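Local structure of CBS domain protein (Bacillus anthracis, 3LQN) at residues 28-33 with 87-92; 115-120 with 132-137; 66-71 with 92-97. The protein is of unknown function, but its tandem pair of CBS domains suggests a regulatory module that probably binds adenosyl-type ligands, as in relatives. All blocks are in the same frame, centred on the assembly; numbering follows the deposited sequence.

Contact 1. Residues 28-33 with 87-92; sequences AHVQIG and MKVEQV
Glu90 and Ile32 supply the one direct hydrogen bond between these two irregular segments: Glu90 N donates to Ile32 O at 3.1 Å, meeting a lone pair in the carbonyl plane, although the N-H...O angle of 141° leaves the bond bent. The same oxygen also lies near CB of Glu90, whose first torsion (chi1 69°) turns CG in between the backbone N and the carbonyl carbon, 4.0 Å from Ile32 O. Val89 supplies the apolar pair: its CG2 branch meets CG2 of Val30 at 3.9 Å, the two valine side chains crossing at a slant. Val89 also sets its side chain against backbone, with CB 3.6 Å from Gln31 O and CG1 facing Gln31 O and Ile32 CA. Around the valines close Ile64 and Val53 of the sheet 50-54/60-65 and Ala39 of helix 36-46, so the buried end of the contact joins their apolar core, although 87-92 lies in the long loop between helix 66-72 and strand 99-101. At the exposed end Lys88 lies alongside Gly33. Its chain bends at chi3 and chi4, bringing CE to 3.1 Å from Gly33 O while NZ turns to a water, which accepts from NZ at 2.7 Å and reaches Gly33 O only weakly. Within 87-92 the turn is braced by Lys88 N donating to Gln91 OE1 at 2.7 Å, with an N-H...O angle of 162°, and by backbone bonds from Gln91 N to Lys88 O and Val92 N to Val89 O. The chemistry is thus graded: a small valine-valine contact on the buried side, a single backbone bond beside it, and at the solvent-exposed end a lysine whose charge probably stays solvated while its methylenes cover a backbone carbonyl.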
loop_
_atom_site.group_PDB
_atom_site.type_symbol
_atom_site.label_atom_id
_atom_site.label_comp_id
_atom_site.label_asym_id
_atom_site.label_seq_id
_atom_site.Cartn_x
_atom_site.Cartn_y
_atom_site.Cartn_z
ATOM N N ALA A 28 -8.313 12.945 -1.472
ATOM C CA ALA A 28 -7.511 14.071 -1.954
ATOM C C ALA A 28 -7.141 13.841 -3.431
ATOM O O ALA A 28 -7.131 12.674 -3.881
ATOM C CB ALA A 28 -6.226 14.249 -1.114
ATOM N N HIS A 29 -6.859 14.936 -4.132
ATOM C CA HIS A 29 -6.409 14.902 -5.543
ATOM C C HIS A 29 -5.408 16.031 -5.817
ATOM O O HIS A 29 -5.252 16.948 -4.987
ATOM C CB HIS A 29 -7.647 15.001 -6.493
ATOM C CG HIS A 29 -8.435 16.264 -6.352
ATOM N ND1 HIS A 29 -9.611 16.334 -5.627
ATOM C CD2 HIS A 29 -8.259 17.503 -6.882
ATOM C CE1 HIS A 29 -10.099 17.554 -5.696
ATOM N NE2 HIS A 29 -9.296 18.288 -6.453
ATOM N N VAL A 30 -4.748 15.967 -6.970
ATOM C CA VAL A 30 -3.943 17.049 -7.507
ATOM C C VAL A 30 -4.250 17.209 -9.007
ATOM O O VAL A 30 -4.983 16.404 -9.585
ATOM C CB VAL A 30 -2.404 16.784 -7.270
ATOM C CG1 VAL A 30 -2.087 16.920 -5.776
ATOM C CG2 VAL A 30 -2.008 15.384 -7.794
ATOM N N GLN A 31 -3.625 18.194 -9.644
ATOM C CA GLN A 31 -3.721 18.479 -11.091
ATOM C C GLN A 31 -2.395 18.286 -11.795
ATOM O O GLN A 31 -1.368 18.353 -11.152
ATOM C CB GLN A 31 -4.147 19.948 -11.275
ATOM C CG GLN A 31 -5.517 20.199 -10.722
ATOM C CD GLN A 31 -6.176 21.405 -11.366
ATOM O OE1 GLN A 31 -7.301 21.325 -11.846
ATOM N NE2 GLN A 31 -5.461 22.522 -11.400
ATOM N N ILE A 32 -2.386 18.089 -13.118
ATOM C CA ILE A 32 -1.093 17.755 -13.823
ATOM C C ILE A 32 0.076 18.769 -13.697
ATOM O O ILE A 32 1.294 18.421 -13.734
ATOM C CB ILE A 32 -1.305 17.386 -15.359
ATOM C CG1 ILE A 32 -1.795 18.604 -16.138
ATOM C CG2 ILE A 32 -2.266 16.175 -15.529
ATOM C CD1 ILE A 32 -1.518 18.540 -17.652
ATOM N N GLY A 33 -0.287 20.022 -13.540
ATOM C CA GLY A 33 0.699 21.065 -13.389
ATOM C C GLY A 33 1.094 21.355 -11.968
ATOM O O GLY A 33 1.946 22.202 -11.769
ATOM N N MET A 87 10.055 19.773 -10.267
ATOM C CA MET A 87 9.251 18.802 -10.974
ATOM C C MET A 87 7.777 18.960 -10.783
ATOM O O MET A 87 7.309 19.526 -9.781
ATOM C CB MET A 87 9.635 17.402 -10.468
ATOM C CG MET A 87 11.142 17.183 -10.708
ATOM S SD MET A 87 11.731 15.628 -9.994
ATOM C CE MET A 87 11.036 14.442 -11.048
ATOM N N LYS A 88 7.055 18.430 -11.748
ATOM C CA LYS A 88 5.595 18.488 -11.724
ATOM C C LYS A 88 4.987 17.099 -11.713
ATOM O O LYS A 88 5.613 16.095 -12.086
ATOM C CB LYS A 88 5.058 19.267 -12.951
ATOM C CG LYS A 88 5.362 20.778 -12.861
ATOM C CD LYS A 88 4.762 21.512 -13.993
ATOM C CE LYS A 88 4.394 22.946 -13.531
ATOM N NZ LYS A 88 5.500 23.581 -12.779
ATOM N N VAL A 89 3.711 17.035 -11.309
ATOM C CA VAL A 89 2.965 15.773 -11.248
ATOM C C VAL A 89 3.001 15.006 -12.576
ATOM O O VAL A 89 3.193 13.768 -12.579
ATOM C CB VAL A 89 1.484 16.133 -10.892
ATOM C CG1 VAL A 89 0.526 15.025 -11.292
ATOM C CG2 VAL A 89 1.386 16.389 -9.404
ATOM N N GLU A 90 2.901 15.751 -13.672
ATOM C CA GLU A 90 2.896 15.155 -15.018
ATOM C C GLU A 90 4.132 14.272 -15.267
ATOM O O GLU A 90 4.043 13.314 -16.013
ATOM C CB GLU A 90 2.820 16.228 -16.117
ATOM C CG GLU A 90 4.035 17.100 -16.281
ATOM C CD GLU A 90 3.752 18.267 -17.249
ATOM O OE1 GLU A 90 3.322 19.349 -16.773
ATOM O OE2 GLU A 90 3.941 18.096 -18.481
ATOM N N GLN A 91 5.253 14.582 -14.624
ATOM C CA GLN A 91 6.506 13.858 -14.936
ATOM C C GLN A 91 6.571 12.473 -14.301
ATOM O O GLN A 91 7.414 11.670 -14.705
ATOM C CB GLN A 91 7.726 14.648 -14.494
ATOM C CG GLN A 91 7.950 15.936 -15.241
ATOM C CD GLN A 91 9.005 16.731 -14.582
ATOM O OE1 GLN A 91 8.737 17.427 -13.615
ATOM N NE2 GLN A 91 10.249 16.655 -15.101
ATOM N N VAL A 92 5.727 12.169 -13.327
ATOM C CA VAL A 92 5.836 10.880 -12.631
ATOM C C VAL A 92 4.507 10.115 -12.543
ATOM O O VAL A 92 4.489 8.982 -12.109
ATOM C CB VAL A 92 6.468 10.991 -11.183
ATOM C CG1 VAL A 92 7.920 11.570 -11.221
ATOM C CG2 VAL A 92 5.525 11.799 -10.239
HETATM O O HOH W 1 4.487 23.908 -10.287
#

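Contact 2. Residues 115-120 with 132-137; sequences DHPFIC and LTRRAI. With SO4 (sulfate ion), chain D; SO4 (sulfate ion), chain G.
Ile119 and Leu132 pair through both of their backbone groups. Leu132 N donates to Ile119 O at 2.7 Å, with the donor nearly in line with the carbonyl, whereas the return bond from Ile119 N to Leu132 O is longer, 3.2 Å, and its donor is tilted 32° from the carbonyl plane. Phe118 and Thr133 form the next, non-hydrogen-bonded pair, in which Phe118 CB rests 3.6 Å from Leu132 O. Past the strand ends Arg134 runs alongside Pro117: its chain is extended from CG to NE, and Pro117 CA lies over one face of the guanidinium, 3.6 Å from Arg134 NE. A water accepts from Arg134 N and donates to Pro117 O, bridging two backbone groups whose direct bond is weak.

This is the antiparallel beta hairpin of a CBS domain, 118-122 with 128-133, where its second strand passes into helix 134-144. Thr133 is the N-cap of that helix. Its OG1 accepts from Ala136 N at 3.2 Å, the N-H...O angle a straight 175°, and donates to O4 of the chain D sulfate at 3.0 Å. In the conformer given, Arg135 NH1 donates to O3 of the chain D sulfate and, at 2.6 Å, to O4 of the chain G sulfate; both ions are probably from the crystallisation liquor.

Farther out, Thr113 O accepts from Arg134 NE and helps fix the guanidinium over Pro117. Met112 and Ala109 of helix 106-115 pack on Ile119 and Leu132 respectively. Asp115 OD1 forms a salt bridge with Arg135 NE of the second subunit, and Arg135 NE of this chain pairs in turn with Asp115 OD1 of that subunit.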
loop_
_atom_site.group_PDB
_atom_site.type_symbol
_atom_site.label_atom_id
_atom_site.label_comp_id
_atom_site.label_asym_id
_atom_site.label_seq_id
_atom_site.Cartn_x
_atom_site.Cartn_y
_atom_site.Cartn_z
ATOM N N ASP A 115 -4.025 -7.351 -8.697
ATOM C CA ASP A 115 -2.786 -6.641 -9.036
ATOM C C ASP A 115 -2.818 -5.133 -8.763
ATOM O O ASP A 115 -1.792 -4.465 -8.831
ATOM C CB ASP A 115 -2.419 -6.875 -10.501
ATOM C CG ASP A 115 -2.081 -8.312 -10.791
ATOM O OD1 ASP A 115 -1.523 -8.970 -9.892
ATOM O OD2 ASP A 115 -2.369 -8.777 -11.914
ATOM N N HIS A 116 -3.990 -4.586 -8.448
ATOM C CA HIS A 116 -4.084 -3.132 -8.267
ATOM C C HIS A 116 -4.686 -2.809 -6.921
ATOM O O HIS A 116 -5.867 -3.048 -6.712
ATOM C CB HIS A 116 -4.903 -2.529 -9.415
ATOM C CG HIS A 116 -4.497 -3.034 -10.764
ATOM N ND1 HIS A 116 -3.439 -2.510 -11.473
ATOM C CD2 HIS A 116 -4.979 -4.052 -11.523
ATOM C CE1 HIS A 116 -3.302 -3.151 -12.616
ATOM N NE2 HIS A 116 -4.229 -4.099 -12.666
ATOM N N PRO A 117 -3.897 -2.255 -6.015
ATOM C CA PRO A 117 -4.241 -1.978 -4.619
ATOM C C PRO A 117 -5.360 -0.940 -4.581
ATOM O O PRO A 117 -6.139 -0.854 -3.648
ATOM C CB PRO A 117 -2.961 -1.406 -4.061
ATOM C CG PRO A 117 -1.893 -1.958 -4.959
ATOM C CD PRO A 117 -2.493 -1.922 -6.298
ATOM N N PHE A 118 -5.418 -0.137 -5.614
ATOM C CA PHE A 118 -6.593 0.672 -5.757
ATOM C C PHE A 118 -6.906 1.241 -7.111
ATOM O O PHE A 118 -6.061 1.531 -7.978
ATOM C CB PHE A 118 -6.855 1.606 -4.556
ATOM C CG PHE A 118 -6.461 3.043 -4.760
ATOM C CD1 PHE A 118 -7.037 3.813 -5.775
ATOM C CD2 PHE A 118 -5.583 3.651 -3.874
ATOM C CE1 PHE A 118 -6.684 5.160 -5.936
ATOM C CE2 PHE A 118 -5.260 4.964 -4.005
ATOM C CZ PHE A 118 -5.818 5.735 -5.046
ATOM N N ILE A 119 -8.200 1.371 -7.259
ATOM C CA ILE A 119 -8.796 1.456 -8.547
ATOM C C ILE A 119 -9.705 2.645 -8.463
ATOM O O ILE A 119 -10.433 2.818 -7.478
ATOM C CB ILE A 119 -9.632 0.225 -8.767
ATOM C CG1 ILE A 119 -8.725 -1.017 -8.844
ATOM C CG2 ILE A 119 -10.532 0.387 -10.016
ATOM C CD1 ILE A 119 -9.464 -2.322 -8.437
ATOM N N CYS A 120 -9.681 3.440 -9.515
ATOM C CA CYS A 120 -10.512 4.600 -9.558
ATOM C C CYS A 120 -11.818 4.232 -10.228
ATOM O O CYS A 120 -11.831 3.502 -11.205
ATOM C CB CYS A 120 -9.814 5.691 -10.387
ATOM S SG CYS A 120 -8.309 6.368 -9.590
ATOM N N LEU A 132 -11.775 2.447 -5.139
ATOM C CA LEU A 132 -12.163 1.160 -4.583
ATOM C C LEU A 132 -10.907 0.414 -4.139
ATOM O O LEU A 132 -10.067 0.073 -4.955
ATOM C CB LEU A 132 -12.975 0.357 -5.596
ATOM C CG LEU A 132 -13.406 -1.088 -5.401
ATOM C CD1 LEU A 132 -14.608 -1.205 -4.502
ATOM C CD2 LEU A 132 -13.734 -1.571 -6.757
ATOM N N THR A 133 -10.812 0.167 -2.837
ATOM C CA THR A 133 -9.616 -0.394 -2.218
ATOM C C THR A 133 -9.742 -1.889 -2.067
ATOM O O THR A 133 -10.830 -2.497 -2.068
ATOM C CB THR A 133 -9.457 0.084 -0.795
ATOM O OG1 THR A 133 -10.586 -0.405 -0.062
ATOM C CG2 THR A 133 -9.430 1.590 -0.750
ATOM N N ARG A 134 -8.592 -2.505 -1.813
ATOM C CA ARG A 134 -8.586 -3.898 -1.460
ATOM C C ARG A 134 -9.317 -4.185 -0.179
ATOM O O ARG A 134 -9.982 -5.202 -0.077
ATOM C CB ARG A 134 -7.145 -4.407 -1.299
ATOM C CG ARG A 134 -6.467 -4.495 -2.603
ATOM C CD ARG A 134 -5.063 -4.908 -2.339
ATOM N NE ARG A 134 -4.468 -5.445 -3.537
ATOM C CZ ARG A 134 -3.170 -5.613 -3.660
ATOM N NH1 ARG A 134 -2.393 -5.269 -2.649
ATOM N NH2 ARG A 134 -2.672 -6.096 -4.780
ATOM N N ARG A 135 -9.191 -3.321 0.819
ATOM C CA ARG A 135 -9.853 -3.609 2.090
ATOM C C ARG A 135 -11.343 -3.863 1.924
ATOM O O ARG A 135 -11.862 -4.840 2.440
ATOM C CB ARG A 135 -9.610 -2.507 3.114
ATOM C CG ARG A 135 -10.362 -2.747 4.395
ATOM C CD ARG A 135 -9.933 -1.784 5.478
ATOM N NE ARG A 135 -10.515 -2.165 6.758
ATOM C CZ ARG A 135 -11.761 -1.893 7.126
ATOM N NH1 ARG A 135 -12.574 -1.230 6.312
ATOM N NH2 ARG A 135 -12.192 -2.286 8.310
ATOM N N ALA A 136 -12.029 -2.995 1.173
ATOM C CA ALA A 136 -13.437 -3.154 0.971
ATOM C C ALA A 136 -13.769 -4.533 0.361
ATOM O O ALA A 136 -14.698 -5.209 0.787
ATOM C CB ALA A 136 -14.009 -1.973 0.078
ATOM N N ILE A 137 -13.010 -4.956 -0.646
ATOM C CA ILE A 137 -13.246 -6.294 -1.193
ATOM C C ILE A 137 -13.021 -7.420 -0.160
ATOM O O ILE A 137 -13.789 -8.402 -0.081
ATOM C CB ILE A 137 -12.430 -6.525 -2.483
ATOM C CG1 ILE A 137 -13.146 -5.879 -3.670
ATOM C CG2 ILE A 137 -12.335 -7.994 -2.780
ATOM C CD1 ILE A 137 -12.915 -4.430 -3.830
HETATM S S SO4 D . -12.489 1.022 2.862
HETATM O O1 SO4 D . -13.362 1.133 1.699
HETATM O O2 SO4 D . -12.825 2.069 3.824
HETATM O O3 SO4 D . -12.709 -0.271 3.516
HETATM O O4 SO4 D . -11.101 1.176 2.421
HETATM S S SO4 G . -15.582 -1.020 8.738
HETATM O O1 SO4 G . -16.936 -1.380 8.326
HETATM O O2 SO4 G . -15.665 0.110 9.656
HETATM O O3 SO4 G . -14.959 -2.151 9.423
HETATM O O4 SO4 G . -14.787 -0.649 7.567
HETATM O O HOH W 2 -5.612 -1.372 -0.998
#

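Contact 3. Residues 66-71 with 92-97; sequences TAMILD and VMKQDI. With SO4 (sulfate ion), chain B; FMT (formic acid), chain H.
The start of helix 66-72, after strand 60-65, packs here against the loop 92-97 that leads to strand 99-101, in a protein with two CBS sequence motifs. Val92 and Met68 carry the contact, with Met68 CB 4.4 Å from Val92 CB. Met68 lays CB, CG and SD against Val92 O, SD nearest at 3.4 Å, and the branches of Val92 turn back to the helix: CG1 lies near Met68 O, while CG2 meets CG1 of Ile69 at 4.1 Å. Ile64 of strand 60-65 touches both Ile69 and Val92, linking this apolar patch to the sheet. No hydrogen bond joins the two segments, but Lys94 makes a backbone bond to Leu63 that ties the loop to the strand before the helix. Beyond Lys94 lies a sulfate, probably from the crystallisation liquor, whose O4 accepts from Gln95 N at 3.1 Å and whose O2 accepts from Asp96 N at 2.9 Å, with Asp96 at the centre of an inverse gamma turn. The Met68 chain, bent at chi3 (-146°), crosses Lys94 at about a right angle, placing Met68 CE 3.7 Å from Lys94 CB.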
loop_
_atom_site.group_PDB
_atom_site.type_symbol
_atom_site.label_atom_id
_atom_site.label_comp_id
_atom_site.label_asym_id
_atom_site.label_seq_id
_atom_site.Cartn_x
_atom_site.Cartn_y
_atom_site.Cartn_z
ATOM N N THR A 66 3.179 8.027 -3.606
ATOM C CA THR A 66 4.412 8.398 -2.963
ATOM C C THR A 66 5.569 7.587 -3.538
ATOM O O THR A 66 6.689 8.093 -3.667
ATOM C CB THR A 66 4.307 8.190 -1.439
ATOM O OG1 THR A 66 3.183 8.944 -0.960
ATOM C CG2 THR A 66 5.578 8.651 -0.737
ATOM N N ALA A 67 5.302 6.311 -3.845
ATOM C CA ALA A 67 6.280 5.514 -4.558
ATOM C C ALA A 67 6.723 6.188 -5.900
ATOM O O ALA A 67 7.934 6.192 -6.207
ATOM C CB ALA A 67 5.783 4.068 -4.763
ATOM N N MET A 68 5.800 6.702 -6.707
ATOM C CA MET A 68 6.128 7.260 -8.023
ATOM C C MET A 68 6.997 8.516 -7.830
ATOM O O MET A 68 7.985 8.728 -8.521
ATOM C CB MET A 68 4.893 7.667 -8.833
ATOM C CG MET A 68 4.091 6.497 -9.324
ATOM S SD MET A 68 2.575 7.108 -10.047
ATOM C CE MET A 68 1.485 5.774 -9.603
ATOM N N ILE A 69 6.624 9.275 -6.820
ATOM C CA ILE A 69 7.400 10.474 -6.503
ATOM C C ILE A 69 8.823 10.182 -6.074
ATOM O O ILE A 69 9.782 10.776 -6.625
ATOM C CB ILE A 69 6.675 11.329 -5.464
ATOM C CG1 ILE A 69 5.353 11.845 -6.096
ATOM C CG2 ILE A 69 7.586 12.548 -5.084
ATOM C CD1 ILE A 69 4.494 12.738 -5.073
ATOM N N LEU A 70 8.971 9.291 -5.095
ATOM C CA LEU A 70 10.317 8.948 -4.597
ATOM C C LEU A 70 11.158 8.234 -5.705
ATOM O O LEU A 70 12.329 8.519 -5.867
ATOM C CB LEU A 70 10.216 8.074 -3.350
ATOM C CG LEU A 70 9.476 8.794 -2.207
ATOM C CD1 LEU A 70 9.316 7.797 -1.021
ATOM C CD2 LEU A 70 10.247 10.075 -1.799
ATOM N N ASP A 71 10.514 7.397 -6.512
ATOM C CA ASP A 71 11.232 6.724 -7.630
ATOM C C ASP A 71 11.760 7.786 -8.605
ATOM O O ASP A 71 12.815 7.639 -9.234
ATOM C CB ASP A 71 10.272 5.809 -8.405
ATOM C CG ASP A 71 10.000 4.505 -7.679
ATOM O OD1 ASP A 71 10.651 4.274 -6.656
ATOM O OD2 ASP A 71 9.138 3.729 -8.111
ATOM N N VAL A 92 5.727 12.169 -13.327
ATOM C CA VAL A 92 5.836 10.880 -12.631
ATOM C C VAL A 92 4.507 10.115 -12.543
ATOM O O VAL A 92 4.489 8.982 -12.109
ATOM C CB VAL A 92 6.468 10.991 -11.183
ATOM C CG1 VAL A 92 7.920 11.570 -11.221
ATOM C CG2 VAL A 92 5.525 11.799 -10.239
ATOM N N MET A 93 3.395 10.764 -12.850
ATOM C CA MET A 93 2.110 10.068 -12.724
ATOM C C MET A 93 2.004 8.855 -13.688
ATOM O O MET A 93 2.703 8.751 -14.692
ATOM C CB MET A 93 0.949 11.033 -13.007
ATOM C CG MET A 93 0.902 11.469 -14.406
ATOM S SD MET A 93 -0.565 12.574 -14.629
ATOM C CE MET A 93 -0.369 13.058 -16.324
ATOM N N LYS A 94 1.057 7.985 -13.385
ATOM C CA LYS A 94 0.793 6.757 -14.159
ATOM C C LYS A 94 -0.520 7.039 -14.884
ATOM O O LYS A 94 -1.507 7.401 -14.254
ATOM C CB LYS A 94 0.643 5.636 -13.163
ATOM C CG LYS A 94 0.424 4.198 -13.723
ATOM C CD LYS A 94 0.454 3.190 -12.570
ATOM C CE LYS A 94 0.610 1.747 -13.041
ATOM N NZ LYS A 94 1.444 0.973 -12.074
ATOM N N GLN A 95 -0.516 6.921 -16.207
ATOM C CA GLN A 95 -1.710 7.194 -17.013
ATOM C C GLN A 95 -2.465 5.897 -17.281
ATOM O O GLN A 95 -3.668 5.918 -17.438
ATOM C CB GLN A 95 -1.335 7.811 -18.351
ATOM C CG GLN A 95 -0.521 9.091 -18.275
ATOM C CD GLN A 95 -1.099 10.173 -19.157
ATOM O OE1 GLN A 95 -2.262 10.112 -19.532
ATOM N NE2 GLN A 95 -0.302 11.182 -19.465
ATOM N N ASP A 96 -1.747 4.782 -17.335
ATOM C CA ASP A 96 -2.357 3.471 -17.700
ATOM C C ASP A 96 -2.770 2.792 -16.410
ATOM O O ASP A 96 -2.033 1.995 -15.855
ATOM C CB ASP A 96 -1.358 2.604 -18.484
ATOM C CG ASP A 96 -1.954 1.254 -18.945
ATOM O OD1 ASP A 96 -3.194 1.159 -19.059
ATOM O OD2 ASP A 96 -1.173 0.304 -19.209
ATOM N N ILE A 97 -3.915 3.213 -15.885
ATOM C CA ILE A 97 -4.321 2.807 -14.555
ATOM C C ILE A 97 -5.652 2.090 -14.595
ATOM O O ILE A 97 -6.432 2.291 -15.536
ATOM C CB ILE A 97 -4.498 4.013 -13.628
ATOM C CG1 ILE A 97 -5.449 5.026 -14.266
ATOM C CG2 ILE A 97 -3.110 4.606 -13.277
ATOM C CD1 ILE A 97 -6.125 6.028 -13.296
HETATM S S SO4 B . 2.294 5.290 -17.769
HETATM O O1 SO4 B . 3.374 4.860 -18.658
HETATM O O2 SO4 B . 1.085 4.529 -18.038
HETATM O O3 SO4 B . 2.706 5.049 -16.384
HETATM O O4 SO4 B . 2.040 6.725 -17.961
HETATM C C FMT H . 1.507 7.913 2.638
HETATM O O1 FMT H . 0.537 8.447 3.167
HETATM O O2 FMT H . 2.507 8.538 2.309
#

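In the fold
Contacts 1 and 3 attach successive parts of the loop between helix 66-72 and strand 99-101 to elements of the first CBS motif: they share Val92, their centres are 9 Å apart, and Ile32 CG2 packs on Met93 CE between them. Contact 1 reaches from buried valines to exposed residues and includes a backbone hydrogen bond; contact 3 is a surface contact without one, its side chains meeting each other and backbone carbonyls. Contact 2 lies across the chain's centre from contact 1, about 21 Å between centres. There, paired strands and a helix cap replace loop packing, and Arg135 meets sulfates, while in contact 3 backbone N-H groups hold one. Contacts 2 and 3 both touch the second subunit, but salt bridges occur at contact 2.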